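Local coordinates for probable dipeptidase (Pseudomonas aeruginosa, PDB 3B40), which probably hydrolyses dipeptides as a metal-dependent peptidase of the membrane dipeptidase (M19) family, at residues 102-116 with 126-138. The protein carries 11 engineered substitutions. Residues are numbered along the deposited sequence; the frame is centred on the assembly and turned at random.
Sequences LTGMVRDFPNQVGIA and AMEGKFAIVMSML
Ile133 is the hub of the contact, rising from strand 131-138 to pack against helix 102-108 and the short strand 113-115. With its CG1 branch anti to the carbonyl carbon (chi1 -69°) and the chain extended beyond, its CD1 reaches Val113 CG1 at 3.6 Å, Leu102 CD2 at 3.9 Å and Met105 SD at a slightly longer distance. Its CG2 branch touches both Leu102 CD2 and Ile115 CG1, at 4.2 Å each. Leu102 comes down from the helix and splits its methyls, CD2 resting on Ile133 and CD1 on Met135 CE. Bent at its third torsion (chi3 -65°), Met135 brings that same CE against Ile115 CD1 at 3.8 Å. Val113 CG1 also sits at the edge of the Phe131 ring, which packs on Leu52 and Ala55 of helix 52-58.

Beneath this apolar layer the strands run parallel, joined by a ladder in which Phe131 and Ile133 each bond through both N and O to residues 112-116: Phe131 N to Gln112 O and Gly114 N to Phe131 O, then Ile133 N to Gly114 O at 2.8 Å and Ala116 N to Ile133 O. Water continues the ladder, linking Ala116 O to Met135 N. At the entrance to the strand, Lys130 lays its aliphatic chain along the carbonyls of residues 110-112 and bends at chi4 (77°), placing NZ 2.6 Å from Glu128 OE1 in a salt bridge. Glu128 is also paired with Arg124, and Gly129 closes helix 119-127 with a Schellman motif.

Ala132 and Val134 bond onward to strand 62-68, and Met135 bonds to Arg159 beside strand 160-162, a third neighbour, so strand 113-115 is a side branch of the parallel sheet. Strand 113-115, helix 119-127 and strand 131-138 form a beta-alpha-beta crossover, here built onto the TIM-barrel-type fold of M19 dipeptidases.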
loop_
_atom_site.group_PDB
_atom_site.type_symbol
_atom_site.label_atom_id
_atom_site.label_comp_id
_atom_site.label_asym_id
_atom_site.label_seq_id
_atom_site.Cartn_x
_atom_site.Cartn_y
_atom_site.Cartn_z
ATOM N N LEU A 102 -3.559 -8.969 -14.944
ATOM C CA LEU A 102 -3.756 -7.569 -15.333
ATOM C C LEU A 102 -3.881 -7.386 -16.831
ATOM O O LEU A 102 -4.807 -6.742 -17.312
ATOM C CB LEU A 102 -2.629 -6.678 -14.781
ATOM C CG LEU A 102 -2.552 -6.555 -13.245
ATOM C CD1 LEU A 102 -1.339 -5.752 -12.820
ATOM C CD2 LEU A 102 -3.840 -5.888 -12.721
ATOM N N THR A 103 -2.951 -7.943 -17.587
ATOM C CA THR A 103 -3.046 -7.832 -19.040
ATOM C C THR A 103 -4.238 -8.661 -19.538
ATOM O O THR A 103 -4.841 -8.354 -20.577
ATOM C CB THR A 103 -1.749 -8.278 -19.721
ATOM O OG1 THR A 103 -1.436 -9.604 -19.316
ATOM C CG2 THR A 103 -0.581 -7.362 -19.339
ATOM N N GLY A 104 -4.574 -9.713 -18.796
ATOM C CA GLY A 104 -5.706 -10.551 -19.159
ATOM C C GLY A 104 -7.049 -9.851 -18.978
ATOM O O GLY A 104 -7.985 -10.150 -19.710
ATOM N N MET A 105 -7.143 -8.932 -18.006
ATOM C CA MET A 105 -8.357 -8.151 -17.736
ATOM C C MET A 105 -8.624 -7.223 -18.904
ATOM O O MET A 105 -9.759 -7.069 -19.307
ATOM C CB MET A 105 -8.255 -7.298 -16.433
ATOM C CG MET A 105 -8.212 -8.079 -15.117
ATOM S SD MET A 105 -7.780 -7.111 -13.618
ATOM C CE MET A 105 -9.228 -6.075 -13.506
ATOM N N VAL A 106 -7.567 -6.619 -19.439
ATOM C CA VAL A 106 -7.639 -5.733 -20.603
ATOM C C VAL A 106 -7.957 -6.531 -21.871
ATOM O O VAL A 106 -8.737 -6.078 -22.723
ATOM C CB VAL A 106 -6.305 -4.966 -20.806
ATOM C CG1 VAL A 106 -6.362 -4.103 -22.073
ATOM C CG2 VAL A 106 -5.978 -4.105 -19.578
ATOM N N ARG A 107 -7.366 -7.718 -21.990
ATOM C CA ARG A 107 -7.677 -8.610 -23.115
ATOM C C ARG A 107 -9.159 -9.022 -23.140
ATOM O O ARG A 107 -9.818 -8.910 -24.173
ATOM C CB ARG A 107 -6.799 -9.855 -23.080
ATOM C CG ARG A 107 -6.963 -10.746 -24.323
ATOM C CD ARG A 107 -6.158 -12.049 -24.231
ATOM N NE ARG A 107 -6.554 -12.854 -23.076
ATOM C CZ ARG A 107 -5.750 -13.128 -22.048
ATOM N NH1 ARG A 107 -4.502 -12.665 -22.042
ATOM N NH2 ARG A 107 -6.191 -13.860 -21.027
ATOM N N ASP A 108 -9.667 -9.491 -22.004
ATOM C CA ASP A 108 -11.031 -9.996 -21.906
ATOM C C ASP A 108 -12.087 -8.911 -21.834
ATOM O O ASP A 108 -13.231 -9.125 -22.279
ATOM C CB ASP A 108 -11.181 -10.903 -20.687
ATOM C CG ASP A 108 -10.277 -12.117 -20.743
ATOM O OD1 ASP A 108 -9.633 -12.345 -21.787
ATOM O OD2 ASP A 108 -10.213 -12.850 -19.731
ATOM N N PHE A 109 -11.719 -7.746 -21.293
ATOM C CA PHE A 109 -12.690 -6.667 -21.060
ATOM C C PHE A 109 -12.260 -5.312 -21.643
ATOM O O PHE A 109 -12.171 -4.340 -20.898
ATOM C CB PHE A 109 -12.944 -6.554 -19.546
ATOM C CG PHE A 109 -13.444 -7.824 -18.939
ATOM C CD1 PHE A 109 -14.791 -8.145 -19.002
ATOM C CD2 PHE A 109 -12.568 -8.734 -18.354
ATOM C CE1 PHE A 109 -15.260 -9.356 -18.481
ATOM C CE2 PHE A 109 -13.032 -9.933 -17.821
ATOM C CZ PHE A 109 -14.375 -10.242 -17.884
ATOM N N PRO A 110 -11.971 -5.245 -22.963
ATOM C CA PRO A 110 -11.383 -4.023 -23.552
ATOM C C PRO A 110 -12.234 -2.753 -23.494
ATOM O O PRO A 110 -11.677 -1.654 -23.488
ATOM C CB PRO A 110 -11.123 -4.416 -25.013
ATOM C CG PRO A 110 -12.109 -5.532 -25.264
ATOM C CD PRO A 110 -12.119 -6.302 -23.984
ATOM N N ASN A 111 -13.555 -2.891 -23.464
ATOM C CA ASN A 111 -14.424 -1.724 -23.344
ATOM C C ASN A 111 -14.569 -1.299 -21.890
ATOM O O ASN A 111 -15.171 -0.283 -21.600
ATOM C CB ASN A 111 -15.811 -2.008 -23.934
ATOM C CG ASN A 111 -15.745 -2.509 -25.366
ATOM O OD1 ASN A 111 -15.043 -1.938 -26.200
ATOM N ND2 ASN A 111 -16.452 -3.604 -25.649
ATOM N N GLN A 112 -14.031 -2.088 -20.966
ATOM C CA GLN A 112 -14.287 -1.836 -19.539
ATOM C C GLN A 112 -13.037 -1.479 -18.724
ATOM O O GLN A 112 -13.150 -0.858 -17.655
ATOM C CB GLN A 112 -14.987 -3.039 -18.900
ATOM C CG GLN A 112 -16.431 -3.272 -19.334
ATOM C CD GLN A 112 -17.179 -4.157 -18.357
ATOM O OE1 GLN A 112 -17.616 -3.708 -17.283
ATOM N NE2 GLN A 112 -17.328 -5.424 -18.711
ATOM N N VAL A 113 -11.868 -1.902 -19.210
ATOM C CA VAL A 113 -10.589 -1.774 -18.485
ATOM C C VAL A 113 -9.446 -1.415 -19.416
ATOM O O VAL A 113 -9.367 -1.935 -20.521
ATOM C CB VAL A 113 -10.158 -3.120 -17.836
ATOM C CG1 VAL A 113 -9.142 -2.873 -16.742
ATOM C CG2 VAL A 113 -11.357 -3.895 -17.293
ATOM N N GLY A 114 -8.545 -0.542 -18.955
ATOM C CA GLY A 114 -7.239 -0.382 -19.601
ATOM C C GLY A 114 -6.090 -0.208 -18.597
ATOM O O GLY A 114 -6.312 0.056 -17.424
ATOM N N ILE A 115 -4.856 -0.289 -19.084
ATOM C CA ILE A 115 -3.695 0.054 -18.260
ATOM C C ILE A 115 -3.186 1.434 -18.676
ATOM O O ILE A 115 -2.994 1.695 -19.862
ATOM C CB ILE A 115 -2.582 -1.025 -18.349
ATOM C CG1 ILE A 115 -3.116 -2.368 -17.845
ATOM C CG2 ILE A 115 -1.356 -0.633 -17.492
ATOM C CD1 ILE A 115 -2.186 -3.586 -18.160
ATOM N N ALA A 116 -3.017 2.320 -17.699
ATOM C CA ALA A 116 -2.452 3.656 -17.901
ATOM C C ALA A 116 -0.922 3.659 -17.786
ATOM O O ALA A 116 -0.365 3.236 -16.764
ATOM C CB ALA A 116 -3.041 4.599 -16.879
ATOM N N ALA A 126 -10.225 7.159 -18.204
ATOM C CA ALA A 126 -11.326 7.634 -17.369
ATOM C C ALA A 126 -12.476 8.253 -18.179
ATOM O O ALA A 126 -13.641 8.004 -17.878
ATOM C CB ALA A 126 -10.819 8.631 -16.354
ATOM N N MET A 127 -12.137 9.074 -19.176
ATOM C CA MET A 127 -13.124 9.727 -20.061
ATOM C C MET A 127 -13.878 8.703 -20.912
ATOM O O MET A 127 -15.091 8.827 -21.138
ATOM C CB MET A 127 -12.413 10.751 -20.974
ATOM C CG MET A 127 -13.243 11.277 -22.156
ATOM S SD MET A 127 -12.330 12.484 -23.150
ATOM C CE MET A 127 -12.023 13.738 -21.928
ATOM N N GLU A 128 -13.149 7.707 -21.393
ATOM C CA GLU A 128 -13.705 6.590 -22.161
ATOM C C GLU A 128 -14.577 5.663 -21.312
ATOM O O GLU A 128 -15.205 4.734 -21.844
ATOM C CB GLU A 128 -12.559 5.772 -22.766
ATOM C CG GLU A 128 -11.773 6.464 -23.854
ATOM C CD GLU A 128 -10.576 5.640 -24.344
ATOM O OE1 GLU A 128 -10.522 4.417 -24.080
ATOM O OE2 GLU A 128 -9.677 6.201 -25.008
ATOM N N GLY A 129 -14.591 5.880 -20.000
ATOM C CA GLY A 129 -15.352 5.029 -19.089
ATOM C C GLY A 129 -14.724 3.666 -18.818
ATOM O O GLY A 129 -15.423 2.693 -18.480
ATOM N N LYS A 130 -13.411 3.579 -18.981
ATOM C CA LYS A 130 -12.700 2.339 -18.687
ATOM C C LYS A 130 -11.975 2.485 -17.342
ATOM O O LYS A 130 -11.343 3.502 -17.095
ATOM C CB LYS A 130 -11.661 2.030 -19.776
ATOM C CG LYS A 130 -12.198 1.815 -21.192
ATOM C CD LYS A 130 -11.027 1.703 -22.148
ATOM C CE LYS A 130 -11.431 1.244 -23.535
ATOM N NZ LYS A 130 -12.041 2.334 -24.278
ATOM N N PHE A 131 -12.078 1.478 -16.485
ATOM C CA PHE A 131 -11.317 1.447 -15.242
ATOM C C PHE A 131 -9.832 1.483 -15.595
ATOM O O PHE A 131 -9.346 0.677 -16.391
ATOM C CB PHE A 131 -11.629 0.177 -14.463
ATOM C CG PHE A 131 -10.953 0.095 -13.115
ATOM C CD1 PHE A 131 -11.462 0.793 -12.019
ATOM C CD2 PHE A 131 -9.825 -0.713 -12.931
ATOM C CE1 PHE A 131 -10.857 0.684 -10.757
ATOM C CE2 PHE A 131 -9.209 -0.816 -11.669
ATOM C CZ PHE A 131 -9.724 -0.105 -10.597
ATOM N N ALA A 132 -9.119 2.421 -14.985
ATOM C CA ALA A 132 -7.703 2.638 -15.302
ATOM C C ALA A 132 -6.773 1.978 -14.284
ATOM O O ALA A 132 -6.653 2.402 -13.118
ATOM C CB ALA A 132 -7.406 4.113 -15.430
ATOM N N ILE A 133 -6.141 0.904 -14.723
ATOM C CA ILE A 133 -5.128 0.230 -13.909
ATOM C C ILE A 133 -3.805 0.952 -14.035
ATOM O O ILE A 133 -3.344 1.226 -15.151
ATOM C CB ILE A 133 -4.942 -1.226 -14.361
ATOM C CG1 ILE A 133 -6.183 -2.056 -14.012
ATOM C CG2 ILE A 133 -3.649 -1.848 -13.751
ATOM C CD1 ILE A 133 -6.193 -3.435 -14.674
ATOM N N VAL A 134 -3.193 1.265 -12.894
ATOM C CA VAL A 134 -1.813 1.704 -12.875
ATOM C C VAL A 134 -1.014 0.494 -12.377
ATOM O O VAL A 134 -1.281 -0.027 -11.290
ATOM C CB VAL A 134 -1.605 2.942 -11.967
ATOM C CG1 VAL A 134 -0.101 3.219 -11.774
ATOM C CG2 VAL A 134 -2.326 4.158 -12.563
ATOM N N MET A 135 -0.116 -0.008 -13.223
ATOM C CA MET A 135 0.604 -1.233 -12.922
ATOM C C MET A 135 1.736 -0.813 -12.024
ATOM O O MET A 135 2.594 -0.037 -12.433
ATOM C CB MET A 135 1.214 -1.863 -14.170
ATOM C CG MET A 135 1.927 -3.207 -13.887
ATOM S SD MET A 135 2.516 -4.127 -15.380
ATOM C CE MET A 135 0.918 -4.497 -16.131
ATOM N N SER A 136 1.729 -1.315 -10.795
ATOM C CA SER A 136 2.813 -0.976 -9.862
ATOM C C SER A 136 3.559 -2.267 -9.560
ATOM O O SER A 136 3.222 -3.312 -10.111
ATOM C CB SER A 136 2.264 -0.309 -8.601
ATOM O OG SER A 136 1.232 -1.097 -8.010
ATOM N N MET A 137 4.590 -2.180 -8.729
ATOM C CA MET A 137 5.390 -3.326 -8.332
ATOM C C MET A 137 5.789 -3.003 -6.905
ATOM O O MET A 137 6.158 -1.859 -6.615
ATOM C CB MET A 137 6.629 -3.450 -9.255
ATOM C CG MET A 137 7.541 -4.637 -8.981
ATOM S SD MET A 137 8.523 -5.264 -10.379
ATOM C CE MET A 137 9.759 -4.031 -10.471
ATOM N N LEU A 138 5.678 -3.972 -6.003
ATOM C CA LEU A 138 6.095 -3.750 -4.632
ATOM C C LEU A 138 6.939 -4.933 -4.222
ATOM O O LEU A 138 6.538 -6.078 -4.444
ATOM C CB LEU A 138 4.878 -3.545 -3.697
ATOM C CG LEU A 138 5.090 -3.221 -2.208
ATOM C CD1 LEU A 138 5.664 -1.826 -2.015
ATOM C CD2 LEU A 138 3.753 -3.313 -1.455
HETATM O O HOH W 1 -15.561 1.899 -22.963
HETATM O O HOH W 2 1.056 1.323 -15.522
#